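Local structure of ribonuclease S-F11 (Nicotiana alata, 1IOO) at residues Asp1-Gln6 with Pro36-Thr41; Thr51-Thr56 with Tyr99-Tyr104; Tyr132-Ile137 with Cys186-Lys191; Asn148-Cys153 with Pro181-Cys186. The protein cleaves RNA as a secreted T2-family ribonuclease of the style and is associated with gametophytic self-incompatibility, the rejection of self pollen. All blocks are in the same frame, centred on the assembly; numbering follows the deposited sequence.

In the fold
Starting at the N terminus, contact 1 pairs the first strand, 4-10, with the end of strand 30-37, closing a loop that contains helix 12-18. Farther along, contact 2 fastens the loop 51-56 to the start of helix 101-113, with three helices in between. The C-terminal half holds the other two. Contact 3 joins the start of helix 134-145 to residues 186-191, and within its span contact 4 ties strand 150-154 to residues 181-186; the two share Cys186, and Phe134 packs on Ile151. Contacts 1 and 4 meet on the main sheet through Gln6 and Lys152, whereas contacts 2 and 3 lie on opposite sides of the chain's centre, their own centres about 38 Å apart.

Contact 1 of 4, residues Asp1-Gln6 with Pro36-Thr41; sequences DFEYLQ and PDNVKT
The Phe2 ring lies with one face on Pro36, whose CB sits 3.6 Å from the ring centroid, almost on the ring normal, a CH-pi contact; the backbone carbonyl carbon of Tyr4 is in plane at the ring's edge. The Tyr4 ring has the backbone carbonyl carbon of Asp37 over one face and Val39 N near its plane at the edge. Both rings flank a classic beta bulge in the antiparallel pairing of strands 4-10 and 30-37, where Glu3 and Tyr4 together face Asp37. Asp37 O accepts from Glu3 N at 2.9 Å and from Tyr4 N at 3.1 Å, the two donors coming from opposite faces of its carbonyl plane, and Asp37 N returns a bond of 2.7 Å to Tyr4 O. Phe2 CG stands between its backbone N and carbonyl carbon (chi1 59°), which brings the ring over the proline. With an alanine here, Pro36 would probably lose the aromatic cover of its CB, leaving a gap beside a residue whose side chain is about 4 Å from that of the catalytic His91. Leu5 CD2 adds contact on Pro36 CG at 3.7 Å. The Glu3 chain runs out extended past CG and crosses Asn38 nearly at a right angle. Glu3 OE1 meets Val39 N almost head-on, though their 2.5 Å separation is very short and its exact length doubtful.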
loop_
_atom_site.group_PDB
_atom_site.type_symbol
_atom_site.label_atom_id
_atom_site.label_comp_id
_atom_site.label_asym_id
_atom_site.label_seq_id
_atom_site.Cartn_x
_atom_site.Cartn_y
_atom_site.Cartn_z
ATOM N N ASP A 1 8.096 9.772 18.840
ATOM C CA ASP A 1 8.120 8.502 18.065
ATOM C C ASP A 1 6.702 8.038 17.750
ATOM O O ASP A 1 5.838 8.005 18.631
ATOM C CB ASP A 1 8.860 7.420 18.859
ATOM C CG ASP A 1 8.887 6.091 18.141
ATOM O OD1 ASP A 1 9.193 6.083 16.932
ATOM O OD2 ASP A 1 8.609 5.055 18.784
ATOM N N PHE A 2 6.464 7.691 16.491
ATOM C CA PHE A 2 5.151 7.233 16.067
ATOM C C PHE A 2 4.845 5.851 16.639
ATOM O O PHE A 2 5.731 5.180 17.173
ATOM C CB PHE A 2 5.056 7.251 14.539
ATOM C CG PHE A 2 6.072 6.391 13.856
ATOM C CD1 PHE A 2 5.714 5.142 13.365
ATOM C CD2 PHE A 2 7.385 6.823 13.700
ATOM C CE1 PHE A 2 6.644 4.334 12.728
ATOM C CE2 PHE A 2 8.327 6.019 13.065
ATOM C CZ PHE A 2 7.954 4.770 12.576
ATOM N N GLU A 3 3.595 5.422 16.513
ATOM C CA GLU A 3 3.159 4.158 17.094
ATOM C C GLU A 3 3.364 2.963 16.163
ATOM O O GLU A 3 3.708 1.878 16.629
ATOM C CB GLU A 3 1.689 4.261 17.505
ATOM C CG GLU A 3 1.421 5.402 18.478
ATOM C CD GLU A 3 -0.016 5.446 18.955
ATOM O OE1 GLU A 3 -0.928 5.417 18.105
ATOM O OE2 GLU A 3 -0.232 5.517 20.184
ATOM N N TYR A 4 3.148 3.138 14.864
ATOM C CA TYR A 4 3.295 2.006 13.951
ATOM C C TYR A 4 3.550 2.442 12.517
ATOM O O TYR A 4 3.417 3.614 12.166
ATOM C CB TYR A 4 2.023 1.147 13.990
ATOM C CG TYR A 4 0.781 1.860 13.483
ATOM C CD1 TYR A 4 0.402 1.783 12.143
ATOM C CD2 TYR A 4 0.009 2.650 14.337
ATOM C CE1 TYR A 4 -0.712 2.477 11.666
ATOM C CE2 TYR A 4 -1.103 3.348 13.872
ATOM C CZ TYR A 4 -1.459 3.262 12.541
ATOM O OH TYR A 4 -2.540 3.977 12.077
ATOM N N LEU A 5 3.942 1.473 11.697
ATOM C CA LEU A 5 4.148 1.680 10.274
ATOM C C LEU A 5 3.089 0.921 9.504
ATOM O O LEU A 5 2.848 -0.254 9.780
ATOM C CB LEU A 5 5.506 1.135 9.825
ATOM C CG LEU A 5 6.803 1.879 10.102
ATOM C CD1 LEU A 5 7.964 0.991 9.675
ATOM C CD2 LEU A 5 6.824 3.191 9.330
ATOM N N GLN A 6 2.434 1.581 8.560
ATOM C CA GLN A 6 1.436 0.900 7.767
ATOM C C GLN A 6 1.879 0.762 6.324
ATOM O O GLN A 6 2.059 1.757 5.620
ATOM C CB GLN A 6 0.084 1.629 7.804
ATOM C CG GLN A 6 -0.961 0.886 6.972
ATOM C CD GLN A 6 -2.311 1.564 6.918
ATOM O OE1 GLN A 6 -3.248 1.040 6.316
ATOM N NE2 GLN A 6 -2.421 2.732 7.541
ATOM N N PRO A 36 4.162 6.104 8.508
ATOM C CA PRO A 36 4.398 6.012 9.947
ATOM C C PRO A 36 3.142 6.673 10.506
ATOM O O PRO A 36 2.671 7.662 9.940
ATOM C CB PRO A 36 5.623 6.901 10.158
ATOM C CG PRO A 36 6.331 6.842 8.850
ATOM C CD PRO A 36 5.202 6.915 7.852
ATOM N N ASP A 37 2.570 6.153 11.584
ATOM C CA ASP A 37 1.339 6.766 12.049
ATOM C C ASP A 37 1.076 6.533 13.519
ATOM O O ASP A 37 1.827 5.853 14.223
ATOM C CB ASP A 37 0.152 6.209 11.250
ATOM C CG ASP A 37 -0.838 7.283 10.831
ATOM O OD1 ASP A 37 -1.013 8.266 11.579
ATOM O OD2 ASP A 37 -1.455 7.134 9.752
ATOM N N ASN A 38 -0.012 7.148 13.965
ATOM C CA ASN A 38 -0.528 7.021 15.310
ATOM C C ASN A 38 -2.003 6.652 15.231
ATOM O O ASN A 38 -2.673 6.993 14.255
ATOM C CB ASN A 38 -0.380 8.341 16.072
ATOM C CG ASN A 38 1.066 8.741 16.275
ATOM O OD1 ASN A 38 1.881 7.954 16.757
ATOM N ND2 ASN A 38 1.391 9.978 15.916
ATOM N N VAL A 39 -2.508 5.946 16.232
ATOM C CA VAL A 39 -3.906 5.540 16.227
ATOM C C VAL A 39 -4.833 6.747 16.358
ATOM O O VAL A 39 -5.830 6.856 15.643
ATOM C CB VAL A 39 -4.201 4.553 17.374
ATOM C CG1 VAL A 39 -5.637 4.057 17.280
ATOM C CG2 VAL A 39 -3.229 3.385 17.311
ATOM N N LYS A 40 -4.486 7.655 17.264
ATOM C CA LYS A 40 -5.281 8.852 17.517
ATOM C C LYS A 40 -5.499 9.671 16.246
ATOM O O LYS A 40 -6.467 9.458 15.518
ATOM C CB LYS A 40 -4.603 9.721 18.582
ATOM C CG LYS A 40 -3.123 9.980 18.332
ATOM C CD LYS A 40 -2.546 10.932 19.366
ATOM C CE LYS A 40 -1.031 11.017 19.254
ATOM N NZ LYS A 40 -0.384 9.718 19.593
ATOM N N THR A 41 -4.597 10.615 15.992
ATOM C CA THR A 41 -4.701 11.478 14.825
ATOM C C THR A 41 -3.690 11.081 13.756
ATOM O O THR A 41 -2.628 10.542 14.062
ATOM C CB THR A 41 -4.481 12.956 15.219
ATOM O OG1 THR A 41 -4.600 13.789 14.060
ATOM C CG2 THR A 41 -3.108 13.144 15.841
HETATM O O HOH W 1 2.720 8.787 19.070
#

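Contact 2 of 4, residues Thr51-Thr56 with Tyr99-Tyr104; sequences TYSYFT and YNQNTY
Two hydrogen bonds join the Gln101 side-chain amide to the backbone of Ser53, tying the loop before helix 57-66 to the start of helix 101-113. Gln101 OE1 accepts from Ser53 N at 2.8 Å, on a lone pair in the carbonyl plane, and Gln101 NE2 donates an N-H to Ser53 O at 2.7 Å; both are nearly straight. A water also donates to OE1 and lies within hydrogen-bonding distance of Ser53 OG. The extended Gln101 chain carries the amide across to the loop.

Aromatic packing encloses the same group. The amide lies almost parallel to the Tyr52 ring, 8° apart, with NE2 over one face toward the rim, while the Phe55 ring stands nearly perpendicular to it and has NE2 over its own face, 3.2 Å from Phe55 CZ. Asn102 ND2 comes to the edge of Phe55. Tyr52 OH is bound by Gln81; the Tyr52 side chain is about 6 Å from that of Gln69, which probably binds the RNA 3'-phosphate.

Helix capping lies behind: Asn100 and Thr103 form a capping box. One glutamine amide thus imitates a backbone peptide, matching donor to acceptor at a single loop residue, and the two rings probably limit how far it can turn.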
loop_
_atom_site.group_PDB
_atom_site.type_symbol
_atom_site.label_atom_id
_atom_site.label_comp_id
_atom_site.label_asym_id
_atom_site.label_seq_id
_atom_site.Cartn_x
_atom_site.Cartn_y
_atom_site.Cartn_z
ATOM N N THR A 51 15.007 16.375 2.265
ATOM C CA THR A 51 15.385 16.556 0.871
ATOM C C THR A 51 15.311 15.235 0.122
ATOM O O THR A 51 15.749 14.201 0.623
ATOM C CB THR A 51 16.812 17.129 0.722
ATOM O OG1 THR A 51 17.724 16.384 1.541
ATOM C CG2 THR A 51 16.839 18.598 1.109
ATOM N N TYR A 52 14.734 15.270 -1.073
ATOM C CA TYR A 52 14.600 14.068 -1.879
ATOM C C TYR A 52 15.648 14.024 -2.974
ATOM O O TYR A 52 15.828 14.991 -3.714
ATOM C CB TYR A 52 13.213 14.008 -2.527
ATOM C CG TYR A 52 12.958 12.749 -3.343
ATOM C CD1 TYR A 52 12.509 11.575 -2.735
ATOM C CD2 TYR A 52 13.180 12.732 -4.719
ATOM C CE1 TYR A 52 12.284 10.419 -3.478
ATOM C CE2 TYR A 52 12.959 11.581 -5.471
ATOM C CZ TYR A 52 12.511 10.433 -4.844
ATOM O OH TYR A 52 12.291 9.298 -5.582
ATOM N N SER A 53 16.356 12.903 -3.052
ATOM C CA SER A 53 17.344 12.676 -4.089
ATOM C C SER A 53 16.796 11.681 -5.096
ATOM O O SER A 53 16.183 10.689 -4.714
ATOM C CB SER A 53 18.636 12.134 -3.480
ATOM O OG SER A 53 19.158 13.054 -2.540
ATOM N N TYR A 54 16.992 11.948 -6.380
ATOM C CA TYR A 54 16.454 11.071 -7.403
ATOM C C TYR A 54 17.208 9.748 -7.473
ATOM O O TYR A 54 18.436 9.714 -7.554
ATOM C CB TYR A 54 16.429 11.800 -8.752
ATOM C CG TYR A 54 15.537 13.026 -8.700
ATOM C CD1 TYR A 54 16.015 14.243 -8.205
ATOM C CD2 TYR A 54 14.193 12.950 -9.065
ATOM C CE1 TYR A 54 15.174 15.354 -8.073
ATOM C CE2 TYR A 54 13.343 14.053 -8.933
ATOM C CZ TYR A 54 13.841 15.249 -8.436
ATOM O OH TYR A 54 13.005 16.336 -8.294
ATOM N N PHE A 55 16.452 8.656 -7.418
ATOM C CA PHE A 55 17.018 7.314 -7.477
ATOM C C PHE A 55 17.503 6.968 -8.884
ATOM O O PHE A 55 17.007 7.494 -9.882
ATOM C CB PHE A 55 15.978 6.271 -7.058
ATOM C CG PHE A 55 15.639 6.296 -5.588
ATOM C CD1 PHE A 55 14.347 6.607 -5.161
ATOM C CD2 PHE A 55 16.598 5.968 -4.632
ATOM C CE1 PHE A 55 14.012 6.587 -3.805
ATOM C CE2 PHE A 55 16.274 5.947 -3.275
ATOM C CZ PHE A 55 14.977 6.254 -2.861
ATOM N N THR A 56 18.482 6.074 -8.942
ATOM C CA THR A 56 19.032 5.605 -10.206
ATOM C C THR A 56 19.344 4.120 -10.128
ATOM O O THR A 56 19.221 3.507 -9.069
ATOM C CB THR A 56 20.354 6.328 -10.576
ATOM O OG1 THR A 56 21.340 6.071 -9.565
ATOM C CG2 THR A 56 20.135 7.826 -10.704
ATOM N N TYR A 99 15.136 5.917 9.886
ATOM C CA TYR A 99 15.368 5.702 8.462
ATOM C C TYR A 99 15.822 6.948 7.724
ATOM O O TYR A 99 15.541 8.077 8.123
ATOM C CB TYR A 99 14.078 5.227 7.773
ATOM C CG TYR A 99 13.420 4.060 8.452
ATOM C CD1 TYR A 99 12.423 4.255 9.405
ATOM C CD2 TYR A 99 13.853 2.763 8.203
ATOM C CE1 TYR A 99 11.881 3.187 10.101
ATOM C CE2 TYR A 99 13.322 1.693 8.894
ATOM C CZ TYR A 99 12.339 1.912 9.844
ATOM O OH TYR A 99 11.854 0.845 10.559
ATOM N N ASN A 100 16.559 6.714 6.646
ATOM C CA ASN A 100 16.924 7.765 5.723
ATOM C C ASN A 100 16.185 7.504 4.418
ATOM O O ASN A 100 15.428 6.537 4.337
ATOM C CB ASN A 100 18.446 7.843 5.509
ATOM C CG ASN A 100 19.052 6.530 5.065
ATOM O OD1 ASN A 100 18.599 5.915 4.104
ATOM N ND2 ASN A 100 20.102 6.101 5.758
ATOM N N GLN A 101 16.367 8.337 3.403
ATOM C CA GLN A 101 15.622 8.113 2.169
ATOM C C GLN A 101 15.847 6.704 1.625
ATOM O O GLN A 101 14.900 6.014 1.247
ATOM C CB GLN A 101 15.993 9.125 1.093
ATOM C CG GLN A 101 15.092 9.003 -0.124
ATOM C CD GLN A 101 15.513 9.906 -1.253
ATOM O OE1 GLN A 101 15.951 11.033 -1.026
ATOM N NE2 GLN A 101 15.372 9.424 -2.483
ATOM N N ASN A 102 17.104 6.277 1.600
ATOM C CA ASN A 102 17.454 4.970 1.059
ATOM C C ASN A 102 16.871 3.815 1.877
ATOM O O ASN A 102 16.350 2.857 1.305
ATOM C CB ASN A 102 18.973 4.825 0.964
ATOM C CG ASN A 102 19.568 5.657 -0.152
ATOM O OD1 ASN A 102 20.786 5.818 -0.244
ATOM N ND2 ASN A 102 18.712 6.179 -1.022
ATOM N N THR A 103 16.960 3.889 3.202
ATOM C CA THR A 103 16.458 2.788 4.021
ATOM C C THR A 103 14.939 2.821 4.149
ATOM O O THR A 103 14.318 1.793 4.409
ATOM C CB THR A 103 17.134 2.746 5.394
ATOM O OG1 THR A 103 16.924 3.976 6.080
ATOM C CG2 THR A 103 18.630 2.524 5.218
ATOM N N TYR A 104 14.336 3.991 3.960
ATOM C CA TYR A 104 12.883 4.086 3.978
ATOM C C TYR A 104 12.297 3.362 2.766
ATOM O O TYR A 104 11.416 2.506 2.898
ATOM C CB TYR A 104 12.444 5.552 3.989
ATOM C CG TYR A 104 10.962 5.759 3.750
ATOM C CD1 TYR A 104 10.494 6.171 2.505
ATOM C CD2 TYR A 104 10.034 5.563 4.773
ATOM C CE1 TYR A 104 9.137 6.394 2.280
ATOM C CE2 TYR A 104 8.664 5.781 4.561
ATOM C CZ TYR A 104 8.227 6.199 3.307
ATOM O OH TYR A 104 6.886 6.417 3.062
HETATM O O HOH W 2 18.556 11.683 0.107
#

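Contact 3 of 4, residues Tyr132-Ile137 with Cys186-Lys191; sequences YTFQDI and CDKTAK
The backbones come nearest where Thr133, the N-cap of helix 134-145, passes Lys191 with CA atoms 4.5 Å apart, and no direct hydrogen bond joins the segments. One water stands in: it accepts from Phe134 N at 2.9 Å and donates to Ala190 O at 2.7 Å, with a weak third bond to Lys188 O. Asp187 to Ala190 form a type I turn, with Lys188 within it. The turn leads into strand 192-194, which pairs with strand 130-132 through Tyr132 and Val192, away from the catalytic residues.

Phe134 carries the side-chain contact. The extended Lys188 chain runs obliquely over one face of its ring. Lys188 CE lies 3.6 Å from the ring centroid, a CH-pi contact, and NZ follows at 4.2 Å, 34° off the normal, an off-centre cation-pi pair. Cys186 CB touches Phe134 CD1 at 3.7 Å, and Cys186 SG makes a sulfur-aromatic contact at the ring edge, 5.0 Å from the centroid. Ile151 of strand 150-154 also packs on Phe134.

The chemistry is therefore mainly apolar and aromatic: the lysine brings its methylenes to the phenylalanine face, its charge probably steadied by the pi cloud, and the water supplies the polar link to the helix start.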
loop_
_atom_site.group_PDB
_atom_site.type_symbol
_atom_site.label_atom_id
_atom_site.label_comp_id
_atom_site.label_asym_id
_atom_site.label_seq_id
_atom_site.Cartn_x
_atom_site.Cartn_y
_atom_site.Cartn_z
ATOM N N TYR A 132 -16.529 -11.302 -2.671
ATOM C CA TYR A 132 -16.413 -12.072 -1.448
ATOM C C TYR A 132 -16.762 -11.230 -0.245
ATOM O O TYR A 132 -16.733 -10.001 -0.311
ATOM C CB TYR A 132 -14.976 -12.570 -1.315
ATOM C CG TYR A 132 -14.473 -13.219 -2.579
ATOM C CD1 TYR A 132 -13.965 -12.451 -3.629
ATOM C CD2 TYR A 132 -14.539 -14.599 -2.743
ATOM C CE1 TYR A 132 -13.540 -13.045 -4.813
ATOM C CE2 TYR A 132 -14.113 -15.205 -3.921
ATOM C CZ TYR A 132 -13.616 -14.422 -4.952
ATOM O OH TYR A 132 -13.199 -15.015 -6.121
ATOM N N THR A 133 -17.085 -11.886 0.864
ATOM C CA THR A 133 -17.408 -11.158 2.075
ATOM C C THR A 133 -16.167 -10.499 2.643
ATOM O O THR A 133 -15.048 -10.977 2.445
ATOM C CB THR A 133 -18.011 -12.067 3.175
ATOM O OG1 THR A 133 -17.046 -13.041 3.594
ATOM C CG2 THR A 133 -19.257 -12.768 2.660
ATOM N N PHE A 134 -16.363 -9.387 3.334
ATOM C CA PHE A 134 -15.257 -8.687 3.953
ATOM C C PHE A 134 -14.494 -9.612 4.893
ATOM O O PHE A 134 -13.262 -9.644 4.882
ATOM C CB PHE A 134 -15.776 -7.485 4.744
ATOM C CG PHE A 134 -14.729 -6.816 5.580
ATOM C CD1 PHE A 134 -13.942 -5.798 5.054
ATOM C CD2 PHE A 134 -14.510 -7.230 6.889
ATOM C CE1 PHE A 134 -12.954 -5.201 5.823
ATOM C CE2 PHE A 134 -13.521 -6.639 7.666
ATOM C CZ PHE A 134 -12.743 -5.624 7.131
ATOM N N GLN A 135 -15.236 -10.380 5.688
ATOM C CA GLN A 135 -14.637 -11.272 6.672
ATOM C C GLN A 135 -13.739 -12.317 6.025
ATOM O O GLN A 135 -12.674 -12.637 6.554
ATOM C CB GLN A 135 -15.722 -11.968 7.498
ATOM C CG GLN A 135 -15.191 -12.606 8.770
ATOM C CD GLN A 135 -14.587 -11.586 9.717
ATOM O OE1 GLN A 135 -15.215 -10.576 10.037
ATOM N NE2 GLN A 135 -13.366 -11.845 10.174
ATOM N N ASP A 136 -14.171 -12.867 4.893
ATOM C CA ASP A 136 -13.362 -13.871 4.202
ATOM C C ASP A 136 -12.044 -13.271 3.718
ATOM O O ASP A 136 -10.988 -13.889 3.840
ATOM C CB ASP A 136 -14.134 -14.480 3.030
ATOM C CG ASP A 136 -15.164 -15.506 3.481
ATOM O OD1 ASP A 136 -15.185 -15.841 4.683
ATOM O OD2 ASP A 136 -15.944 -15.985 2.632
ATOM N N ILE A 137 -12.111 -12.063 3.166
ATOM C CA ILE A 137 -10.907 -11.380 2.716
ATOM C C ILE A 137 -10.001 -11.069 3.909
ATOM O O ILE A 137 -8.805 -11.362 3.891
ATOM C CB ILE A 137 -11.262 -10.063 1.981
ATOM C CG1 ILE A 137 -12.014 -10.386 0.690
ATOM C CG2 ILE A 137 -9.990 -9.272 1.662
ATOM C CD1 ILE A 137 -12.642 -9.173 0.027
ATOM N N CYS A 186 -15.401 -0.498 4.030
ATOM C CA CYS A 186 -16.110 -1.504 3.253
ATOM C C CYS A 186 -17.510 -1.741 3.784
ATOM O O CYS A 186 -17.699 -1.993 4.976
ATOM C CB CYS A 186 -15.377 -2.848 3.291
ATOM S SG CYS A 186 -13.686 -2.856 2.624
ATOM N N ASP A 187 -18.491 -1.660 2.892
ATOM C CA ASP A 187 -19.868 -1.945 3.254
ATOM C C ASP A 187 -20.025 -3.446 3.463
ATOM O O ASP A 187 -20.124 -4.207 2.498
ATOM C CB ASP A 187 -20.804 -1.483 2.137
ATOM C CG ASP A 187 -22.258 -1.484 2.557
ATOM O OD1 ASP A 187 -22.622 -2.295 3.436
ATOM O OD2 ASP A 187 -23.037 -0.682 1.999
ATOM N N LYS A 188 -20.030 -3.870 4.722
ATOM C CA LYS A 188 -20.092 -5.293 5.050
ATOM C C LYS A 188 -21.489 -5.886 4.878
ATOM O O LYS A 188 -21.682 -7.082 5.104
ATOM C CB LYS A 188 -19.580 -5.517 6.471
ATOM C CG LYS A 188 -18.157 -5.004 6.652
ATOM C CD LYS A 188 -17.629 -5.255 8.046
ATOM C CE LYS A 188 -16.281 -4.581 8.235
ATOM N NZ LYS A 188 -15.801 -4.720 9.634
ATOM N N THR A 189 -22.457 -5.065 4.484
ATOM C CA THR A 189 -23.812 -5.564 4.259
ATOM C C THR A 189 -23.914 -6.206 2.884
ATOM O O THR A 189 -24.964 -6.716 2.493
ATOM C CB THR A 189 -24.873 -4.437 4.350
ATOM O OG1 THR A 189 -24.747 -3.561 3.222
ATOM C CG2 THR A 189 -24.695 -3.641 5.633
ATOM N N ALA A 190 -22.803 -6.175 2.157
ATOM C CA ALA A 190 -22.733 -6.745 0.822
ATOM C C ALA A 190 -21.340 -7.278 0.541
ATOM O O ALA A 190 -20.379 -6.907 1.213
ATOM C CB ALA A 190 -23.102 -5.690 -0.211
ATOM N N LYS A 191 -21.231 -8.153 -0.451
ATOM C CA LYS A 191 -19.941 -8.715 -0.804
ATOM C C LYS A 191 -19.025 -7.654 -1.405
ATOM O O LYS A 191 -19.478 -6.590 -1.835
ATOM C CB LYS A 191 -20.113 -9.888 -1.772
ATOM C CG LYS A 191 -20.788 -11.104 -1.136
ATOM C CD LYS A 191 -20.625 -12.347 -1.992
ATOM C CE LYS A 191 -21.192 -13.577 -1.299
ATOM N NZ LYS A 191 -20.876 -14.825 -2.057
HETATM O O HOH W 3 -18.919 -8.040 3.188
#

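Contact 4 of 4, residues Asn148-Cys153 with Pro181-Cys186; sequences NPDIKC and PQSDTC
The Cys153-Cys186 disulfide pins the loop 181-186 to strand 150-154, a member of the main antiparallel sheet of this RNase T2 fold. The bridge has an SG-SG distance of 2.0 Å and a chi3 of 90°, the relaxed value. Next to it Thr185 OG1 accepts the N-H of Cys153, 2.9 Å from Cys153 N, in a nearly straight bond, and a water links Ile151 O to Cys186 N.

Farther from the disulfide, Asp150 grips Ser183. A chi1 of -170° sets Asp150 CG anti to the backbone N and brings the carboxylate up against Ser183. Ser183 N meets OD1 at 3.0 Å with 177° at the hydrogen, although it approaches from above the carboxylate plane, and Ser183 OG lies 3.2 Å from both OD1 and OD2. One water ties OD1 to Ile151 N and Gln182 OE1, and another spans Pro181 O and, weakly, OD2. Replacing the aspartate by a leucine would probably leave Ser183 N without its acceptor and remove one partner of the water that also bonds Ile151 N and Gln182 OE1.

Gln182, bent at chi2, folds back so that NE2 reaches Pro149 O at 3.0 Å, coming from above the carbonyl plane; it also bonds Cys180 O. Lys152, meanwhile, sends its amine to Gln6 on strand 4-10.

The loop is thus held by one covalent bridge and by side chains that serve backbone groups, without strand pairing between the two segments.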
loop_
_atom_site.group_PDB
_atom_site.type_symbol
_atom_site.label_atom_id
_atom_site.label_comp_id
_atom_site.label_asym_id
_atom_site.label_seq_id
_atom_site.Cartn_x
_atom_site.Cartn_y
_atom_site.Cartn_z
ATOM N N ASN A 148 -4.254 -7.790 12.950
ATOM C CA ASN A 148 -5.327 -7.318 12.079
ATOM C C ASN A 148 -4.833 -6.416 10.960
ATOM O O ASN A 148 -4.151 -5.419 11.198
ATOM C CB ASN A 148 -6.381 -6.547 12.874
ATOM C CG ASN A 148 -7.205 -7.442 13.763
ATOM O OD1 ASN A 148 -7.188 -8.661 13.615
ATOM N ND2 ASN A 148 -7.945 -6.842 14.688
ATOM N N PRO A 149 -5.175 -6.768 9.712
ATOM C CA PRO A 149 -4.784 -5.964 8.557
ATOM C C PRO A 149 -5.915 -4.968 8.341
ATOM O O PRO A 149 -6.943 -5.055 9.011
ATOM C CB PRO A 149 -4.740 -6.986 7.436
ATOM C CG PRO A 149 -5.936 -7.869 7.779
ATOM C CD PRO A 149 -5.781 -8.047 9.286
ATOM N N ASP A 150 -5.728 -4.008 7.444
ATOM C CA ASP A 150 -6.810 -3.087 7.136
ATOM C C ASP A 150 -7.244 -3.255 5.696
ATOM O O ASP A 150 -6.495 -2.945 4.771
ATOM C CB ASP A 150 -6.430 -1.624 7.401
ATOM C CG ASP A 150 -7.637 -0.681 7.303
ATOM O OD1 ASP A 150 -8.754 -1.101 7.678
ATOM O OD2 ASP A 150 -7.473 0.482 6.870
ATOM N N ILE A 151 -8.436 -3.810 5.510
ATOM C CA ILE A 151 -8.989 -3.996 4.177
ATOM C C ILE A 151 -9.724 -2.732 3.751
ATOM O O ILE A 151 -10.720 -2.353 4.363
ATOM C CB ILE A 151 -9.961 -5.190 4.156
ATOM C CG1 ILE A 151 -9.288 -6.427 4.773
ATOM C CG2 ILE A 151 -10.414 -5.469 2.733
ATOM C CD1 ILE A 151 -7.942 -6.774 4.168
ATOM N N LYS A 152 -9.214 -2.067 2.720
ATOM C CA LYS A 152 -9.790 -0.804 2.271
ATOM C C LYS A 152 -10.588 -0.972 0.991
ATOM O O LYS A 152 -10.114 -1.559 0.021
ATOM C CB LYS A 152 -8.666 0.217 2.076
ATOM C CG LYS A 152 -7.792 0.382 3.317
ATOM C CD LYS A 152 -6.655 1.352 3.076
ATOM C CE LYS A 152 -5.758 1.462 4.299
ATOM N NZ LYS A 152 -4.692 2.474 4.076
ATOM N N CYS A 153 -11.803 -0.437 0.985
ATOM C CA CYS A 153 -12.649 -0.546 -0.186
ATOM C C CYS A 153 -12.914 0.797 -0.816
ATOM O O CYS A 153 -12.773 1.849 -0.192
ATOM C CB CYS A 153 -14.002 -1.162 0.161
ATOM S SG CYS A 153 -13.948 -2.916 0.615
ATOM N N PRO A 181 -5.336 0.056 12.501
ATOM C CA PRO A 181 -6.657 0.551 12.887
ATOM C C PRO A 181 -7.606 0.184 11.744
ATOM O O PRO A 181 -7.192 0.138 10.582
ATOM C CB PRO A 181 -6.439 2.056 12.993
ATOM C CG PRO A 181 -5.013 2.158 13.453
ATOM C CD PRO A 181 -4.318 1.120 12.588
ATOM N N GLN A 182 -8.862 -0.104 12.070
ATOM C CA GLN A 182 -9.840 -0.478 11.050
ATOM C C GLN A 182 -10.512 0.754 10.451
ATOM O O GLN A 182 -11.171 1.518 11.155
ATOM C CB GLN A 182 -10.873 -1.425 11.657
ATOM C CG GLN A 182 -10.240 -2.663 12.272
ATOM C CD GLN A 182 -9.555 -3.532 11.240
ATOM O OE1 GLN A 182 -10.215 -4.240 10.482
ATOM N NE2 GLN A 182 -8.228 -3.477 11.197
ATOM N N SER A 183 -10.345 0.934 9.144
ATOM C CA SER A 183 -10.895 2.092 8.439
ATOM C C SER A 183 -12.406 1.974 8.236
ATOM O O SER A 183 -13.083 2.975 8.004
ATOM C CB SER A 183 -10.209 2.257 7.080
ATOM O OG SER A 183 -10.497 1.168 6.221
ATOM N N ASP A 184 -12.924 0.754 8.313
ATOM C CA ASP A 184 -14.355 0.511 8.144
ATOM C C ASP A 184 -14.898 1.224 6.896
ATOM O O ASP A 184 -15.949 1.866 6.943
ATOM C CB ASP A 184 -15.100 0.983 9.400
ATOM C CG ASP A 184 -16.534 0.488 9.453
ATOM O OD1 ASP A 184 -16.755 -0.723 9.226
ATOM O OD2 ASP A 184 -17.436 1.305 9.736
ATOM N N THR A 185 -14.177 1.093 5.785
ATOM C CA THR A 185 -14.563 1.727 4.522
ATOM C C THR A 185 -15.347 0.768 3.633
ATOM O O THR A 185 -15.890 1.168 2.601
ATOM C CB THR A 185 -13.330 2.177 3.721
ATOM O OG1 THR A 185 -12.519 1.035 3.414
ATOM C CG2 THR A 185 -12.511 3.176 4.521
ATOM N N CYS A 186 -15.401 -0.498 4.030
ATOM C CA CYS A 186 -16.110 -1.504 3.253
ATOM C C CYS A 186 -17.510 -1.741 3.784
ATOM O O CYS A 186 -17.699 -1.993 4.976
ATOM C CB CYS A 186 -15.377 -2.848 3.291
ATOM S SG CYS A 186 -13.686 -2.856 2.624
HETATM O O HOH W 4 -10.217 -3.464 7.879
HETATM O O HOH W 5 -5.564 1.784 9.007
HETATM O O HOH W 6 -13.459 -1.652 5.737
#